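Long-range contacts in CcbJ (Streptomyces caelestis, PDB 4HGZ), which is an S-adenosyl-L-methionine-dependent methyltransferase that probably transfers the methyl group of that cofactor to a nitrogen atom of its substrate: residues L178-F184 against L196-H201; L97-R101 against V113-L117. All coordinates share one frame; numbering follows the deposited sequence.

Interaction 1 of 2, residues L178-F184 against L196-H201; sequences LATGNTF and LEASKH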
loop_
_atom_site.group_PDB
_atom_site.type_symbol
_atom_site.label_atom_id
_atom_site.label_comp_id
_atom_site.label_asym_id
_atom_site.label_seq_id
_atom_site.Cartn_x
_atom_site.Cartn_y
_atom_site.Cartn_z
ATOM N N LEU C 178 9.666 -4.967 -5.904
ATOM C CA LEU C 178 9.782 -6.102 -5.004
ATOM C C LEU C 178 9.599 -5.649 -3.573
ATOM O O LEU C 178 10.320 -4.778 -3.106
ATOM C CB LEU C 178 11.166 -6.743 -5.148
ATOM C CG LEU C 178 11.478 -7.350 -6.518
ATOM C CD1 LEU C 178 12.969 -7.557 -6.689
ATOM C CD2 LEU C 178 10.732 -8.660 -6.713
ATOM N N ALA C 179 8.647 -6.249 -2.868
ATOM C CA ALA C 179 8.464 -5.941 -1.456
ATOM C C ALA C 179 9.616 -6.500 -0.631
ATOM O O ALA C 179 10.214 -7.527 -0.990
ATOM C CB ALA C 179 7.142 -6.489 -0.954
ATOM N N THR C 180 9.925 -5.813 0.465
ATOM C CA THR C 180 10.945 -6.260 1.393
ATOM C C THR C 180 10.430 -7.448 2.189
ATOM O O THR C 180 9.300 -7.446 2.656
ATOM C CB THR C 180 11.330 -5.143 2.378
ATOM O OG1 THR C 180 12.173 -4.197 1.720
ATOM C CG2 THR C 180 12.061 -5.715 3.580
ATOM N N GLY C 181 11.264 -8.466 2.338
ATOM C CA GLY C 181 10.931 -9.581 3.200
ATOM C C GLY C 181 10.190 -10.659 2.454
ATOM O O GLY C 181 10.419 -10.875 1.261
ATOM N N ASN C 182 9.287 -11.324 3.164
ATOM C CA ASN C 182 8.565 -12.463 2.631
ATOM C C ASN C 182 7.301 -12.075 1.864
ATOM O O ASN C 182 6.576 -11.187 2.281
ATOM C CB ASN C 182 8.218 -13.418 3.778
ATOM C CG ASN C 182 9.454 -13.908 4.525
ATOM O OD1 ASN C 182 10.583 -13.639 4.121
ATOM N ND2 ASN C 182 9.242 -14.636 5.612
ATOM N N THR C 183 7.040 -12.735 0.738
ATOM C CA THR C 183 5.759 -12.574 0.055
ATOM C C THR C 183 5.180 -13.933 -0.343
ATOM O O THR C 183 5.892 -14.943 -0.390
ATOM C CB THR C 183 5.889 -11.715 -1.215
ATOM O OG1 THR C 183 6.731 -12.388 -2.156
ATOM C CG2 THR C 183 6.498 -10.355 -0.895
ATOM N N PHE C 184 3.880 -13.953 -0.612
ATOM C CA PHE C 184 3.229 -15.129 -1.181
ATOM C C PHE C 184 2.201 -14.675 -2.207
ATOM O O PHE C 184 1.409 -13.770 -1.946
ATOM C CB PHE C 184 2.550 -15.975 -0.110
ATOM C CG PHE C 184 2.070 -17.324 -0.621
ATOM C CD1 PHE C 184 2.900 -18.439 -0.576
ATOM C CD2 PHE C 184 0.793 -17.473 -1.148
ATOM C CE1 PHE C 184 2.466 -19.667 -1.033
ATOM C CE2 PHE C 184 0.348 -18.708 -1.607
ATOM C CZ PHE C 184 1.188 -19.802 -1.558
ATOM N N LEU C 196 1.600 -21.256 -7.436
ATOM C CA LEU C 196 1.817 -20.160 -6.497
ATOM C C LEU C 196 3.312 -19.945 -6.287
ATOM O O LEU C 196 4.128 -20.754 -6.722
ATOM C CB LEU C 196 1.152 -20.496 -5.161
ATOM C CG LEU C 196 -0.233 -21.106 -5.364
ATOM C CD1 LEU C 196 -0.717 -21.872 -4.142
ATOM C CD2 LEU C 196 -1.203 -20.006 -5.727
ATOM N N GLU C 197 3.665 -18.863 -5.601
ATOM C CA GLU C 197 5.065 -18.574 -5.312
ATOM C C GLU C 197 5.224 -18.061 -3.904
ATOM O O GLU C 197 4.508 -17.151 -3.488
ATOM C CB GLU C 197 5.625 -17.542 -6.286
ATOM C CG GLU C 197 7.085 -17.246 -6.054
ATOM C CD GLU C 197 7.758 -16.642 -7.274
ATOM O OE1 GLU C 197 7.630 -15.416 -7.476
ATOM O OE2 GLU C 197 8.422 -17.396 -8.024
ATOM N N ALA C 198 6.144 -18.674 -3.164
ATOM C CA ALA C 198 6.540 -18.174 -1.855
ATOM C C ALA C 198 7.955 -17.653 -2.009
ATOM O O ALA C 198 8.805 -18.304 -2.632
ATOM C CB ALA C 198 6.478 -19.267 -0.808
ATOM N N SER C 199 8.207 -16.475 -1.455
ATOM C CA SER C 199 9.433 -15.761 -1.774
ATOM C C SER C 199 10.042 -15.027 -0.573
ATOM O O SER C 199 9.328 -14.586 0.338
ATOM C CB SER C 199 9.158 -14.801 -2.933
ATOM O OG SER C 199 10.282 -14.005 -3.228
ATOM N N LYS C 200 11.368 -14.923 -0.565
ATOM C CA LYS C 200 12.077 -14.137 0.454
ATOM C C LYS C 200 12.997 -13.160 -0.247
ATOM O O LYS C 200 13.814 -13.553 -1.071
ATOM C CB LYS C 200 12.889 -15.025 1.389
ATOM C CG LYS C 200 12.051 -15.862 2.326
ATOM C CD LYS C 200 12.898 -16.904 3.041
ATOM C CE LYS C 200 13.925 -16.268 3.948
ATOM N NZ LYS C 200 14.655 -17.298 4.726
ATOM N N HIS C 201 12.838 -11.880 0.053
ATOM C CA HIS C 201 13.613 -10.859 -0.620
ATOM C C HIS C 201 14.431 -10.107 0.395
ATOM O O HIS C 201 13.908 -9.659 1.408
ATOM C CB HIS C 201 12.694 -9.901 -1.377
ATOM C CG HIS C 201 13.404 -8.743 -2.009
ATOM N ND1 HIS C 201 12.946 -7.447 -1.912
ATOM C CD2 HIS C 201 14.540 -8.684 -2.746
ATOM C CE1 HIS C 201 13.766 -6.641 -2.563
ATOM N NE2 HIS C 201 14.746 -7.365 -3.072
HETATM O O HOH W 1 5.974 -14.160 -4.365
#

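Interaction 2 of 2, residues L97-R101 against V113-L117; sequences LDKLR and VVPVL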
loop_
_atom_site.group_PDB
_atom_site.type_symbol
_atom_site.label_atom_id
_atom_site.label_comp_id
_atom_site.label_asym_id
_atom_site.label_seq_id
_atom_site.Cartn_x
_atom_site.Cartn_y
_atom_site.Cartn_z
ATOM N N LEU C 97 19.840 -30.950 -19.867
ATOM C CA LEU C 97 20.672 -31.111 -21.048
ATOM C C LEU C 97 20.318 -32.398 -21.787
ATOM O O LEU C 97 20.280 -32.433 -23.017
ATOM C CB LEU C 97 22.149 -31.108 -20.680
ATOM C CG LEU C 97 23.074 -30.990 -21.885
ATOM C CD1 LEU C 97 22.936 -29.619 -22.488
ATOM C CD2 LEU C 97 24.504 -31.247 -21.481
ATOM N N ASP C 98 20.060 -33.461 -21.035
ATOM C CA ASP C 98 19.665 -34.711 -21.652
ATOM C C ASP C 98 18.461 -34.472 -22.558
ATOM O O ASP C 98 18.424 -34.943 -23.693
ATOM C CB ASP C 98 19.371 -35.779 -20.594
ATOM C CG ASP C 98 20.642 -36.424 -20.045
ATOM O OD1 ASP C 98 21.708 -36.259 -20.673
ATOM O OD2 ASP C 98 20.576 -37.102 -18.994
ATOM N N LYS C 99 17.485 -33.715 -22.063
ATOM C CA LYS C 99 16.282 -33.432 -22.833
ATOM C C LYS C 99 16.573 -32.611 -24.080
ATOM O O LYS C 99 16.070 -32.905 -25.155
ATOM C CB LYS C 99 15.243 -32.715 -21.982
ATOM C CG LYS C 99 14.181 -33.628 -21.435
ATOM C CD LYS C 99 12.836 -32.937 -21.425
ATOM C CE LYS C 99 11.708 -33.940 -21.633
ATOM N NZ LYS C 99 10.439 -33.270 -22.040
ATOM N N LEU C 100 17.382 -31.573 -23.937
ATOM C CA LEU C 100 17.791 -30.809 -25.091
ATOM C C LEU C 100 18.370 -31.739 -26.163
ATOM O O LEU C 100 18.086 -31.581 -27.345
ATOM C CB LEU C 100 18.799 -29.732 -24.699
ATOM C CG LEU C 100 19.395 -28.976 -25.885
ATOM C CD1 LEU C 100 18.376 -28.031 -26.435
ATOM C CD2 LEU C 100 20.633 -28.207 -25.495
ATOM N N ARG C 101 19.169 -32.716 -25.749
ATOM C CA ARG C 101 19.787 -33.654 -26.684
ATOM C C ARG C 101 18.751 -34.504 -27.390
ATOM O O ARG C 101 18.851 -34.770 -28.584
ATOM C CB ARG C 101 20.755 -34.573 -25.955
ATOM C CG ARG C 101 22.074 -33.940 -25.589
ATOM C CD ARG C 101 23.147 -34.999 -25.563
ATOM N NE ARG C 101 24.424 -34.489 -25.090
ATOM C CZ ARG C 101 24.912 -34.754 -23.890
ATOM N NH1 ARG C 101 24.216 -35.514 -23.059
ATOM N NH2 ARG C 101 26.086 -34.266 -23.525
ATOM N N VAL C 113 22.315 -27.161 -33.271
ATOM C CA VAL C 113 22.416 -27.028 -31.817
ATOM C C VAL C 113 23.498 -27.915 -31.193
ATOM O O VAL C 113 23.467 -29.126 -31.342
ATOM C CB VAL C 113 21.108 -27.408 -31.146
ATOM C CG1 VAL C 113 21.184 -27.091 -29.663
ATOM C CG2 VAL C 113 19.957 -26.679 -31.807
ATOM N N VAL C 114 24.434 -27.308 -30.469
ATOM C CA VAL C 114 25.535 -28.045 -29.885
ATOM C C VAL C 114 25.449 -28.017 -28.368
ATOM O O VAL C 114 25.855 -27.045 -27.735
ATOM C CB VAL C 114 26.875 -27.441 -30.319
ATOM C CG1 VAL C 114 28.035 -28.255 -29.769
ATOM C CG2 VAL C 114 26.938 -27.370 -31.828
ATOM N N PRO C 115 24.924 -29.095 -27.775
ATOM C CA PRO C 115 24.693 -29.147 -26.332
ATOM C C PRO C 115 25.994 -29.299 -25.550
ATOM O O PRO C 115 26.752 -30.231 -25.801
ATOM C CB PRO C 115 23.828 -30.403 -26.155
ATOM C CG PRO C 115 23.549 -30.925 -27.542
ATOM C CD PRO C 115 24.590 -30.364 -28.436
ATOM N N VAL C 116 26.245 -28.395 -24.608
ATOM C CA VAL C 116 27.446 -28.473 -23.785
ATOM C C VAL C 116 27.114 -28.571 -22.302
ATOM O O VAL C 116 26.681 -27.597 -21.698
ATOM C CB VAL C 116 28.326 -27.245 -23.972
ATOM C CG1 VAL C 116 29.600 -27.376 -23.140
ATOM C CG2 VAL C 116 28.633 -27.034 -25.447
ATOM N N LEU C 117 27.338 -29.744 -21.718
ATOM C CA LEU C 117 27.056 -29.967 -20.312
ATOM C C LEU C 117 28.188 -29.457 -19.439
ATOM O O LEU C 117 29.339 -29.843 -19.620
ATOM C CB LEU C 117 26.830 -31.454 -20.025
ATOM C CG LEU C 117 26.738 -31.769 -18.530
ATOM C CD1 LEU C 117 25.543 -31.060 -17.913
ATOM C CD2 LEU C 117 26.656 -33.263 -18.270
#

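Interaction 1 of 2, residues L178-F184 against L196-H201
The imidazole of His201 is held through both of its nitrogens: ND1 donates to Ala179 O at 2.9 Å, and NE2 is hydrogen-bonded to the hydroxyl of Tyr230. It stands at the open end of an antiparallel beta hairpin made by strands 181-189 and 193-202. Ala179 O lies close to the ring plane, although ND1 stands 52° out of the carbonyl plane and therefore misses the lone pairs. CG of His201 is anti to the backbone N (chi1 175°), which brings the ring alongside the chain leading into the first strand. There Leu178 crosses it at about a right angle, and its CB forms a CH-pi contact over one ring face, 4.0 Å from the centroid. With polar partners at its rim and an aliphatic group on its face, histidine suits this mixed setting.

Gly181 and Thr183 exchange backbone hydrogen bonds in both directions with His201 and Ser199, respectively. The positive phi of Gly181 (90°) would jam a CB against the preceding carbonyl oxygen, so glycine fits here. Between these pairs, Asn182 and Lys200 run side by side, but their polar ends serve a second subunit: ND2 bonds to its Thr186 O and NZ makes a salt bridge with its Glu188. On the same face, the edge of the Phe184 ring abuts the small Ala198, and the ring packs edge-to-face with Phe184 of that second subunit and with Phe184 of a third. Ala198 CB meets Phe184 CD1 at 3.7 Å, while Glu197 O lies over one face.

Interaction 2 of 2, residues L97-R101 against V113-L117
Pro115 CB meets two leucine methyls of the facing helix side by side, 3.9 Å from Leu97 CD1 and likewise 3.9 Å from Leu100 CD2. This is the helix-on-sheet packing of a beta-alpha-beta unit in the Rossmann-like methyltransferase fold, with the helix segment running nearly antiparallel to the strand, at 160°. In both leucines CG is anti to the backbone N (chi1 -168° and 174°), which carries the branched ends out from the helix to the strand. Leucine suits these buried positions as a long apolar side chain that spans the gap: Leu100 CD2 alone reaches both Pro115 CB and, at 4.3 Å, Val113 CG1. Compact, apolar Pro115 offers its ring to the helix from the strand that is outermost in the sheet within this chain.

The other flank is more open. Arg101 is exposed, and its aliphatic stem makes the closest approach, CG lying 3.9 Å from Pro115 CG. Its chain, extended from CG to NE, leads the guanidinium back along the helix, and NH1 forms a long salt bridge of 3.5 Å with Asp98 OD1 in the same helix. The long arginine thus combines an apolar stem with a charged end at the surface.

Strand 113-117 pairs with strand 87-91 through the backbones of Val114 and Val116, so the missing N-H of Pro115 costs no bond to that strand. Leu100 and Val113 both touch Phe78 of the neighbouring helix 77-82.

How the interactions relate
The two contacts belong to different sheets. Interaction 2 packs a helix against an edge strand of the mixed sheet of the methyltransferase fold, whereas interaction 1 pairs the first two strands of a separate four-stranded antiparallel sheet. Their centres are 33 Å apart, and their nearest atoms are separated by about 21 Å. Interaction 2 borders the cofactor site: the side chain of Leu97 comes within about 4 Å of that of Glu91, and that of Val116 within about 8 Å of that of Phe120, both of which contact S-adenosyl-L-homocysteine when it is bound to this protein, although this chain carries none. Interaction 1 lies away from those residues and instead meets other subunits, which do not touch interaction 2.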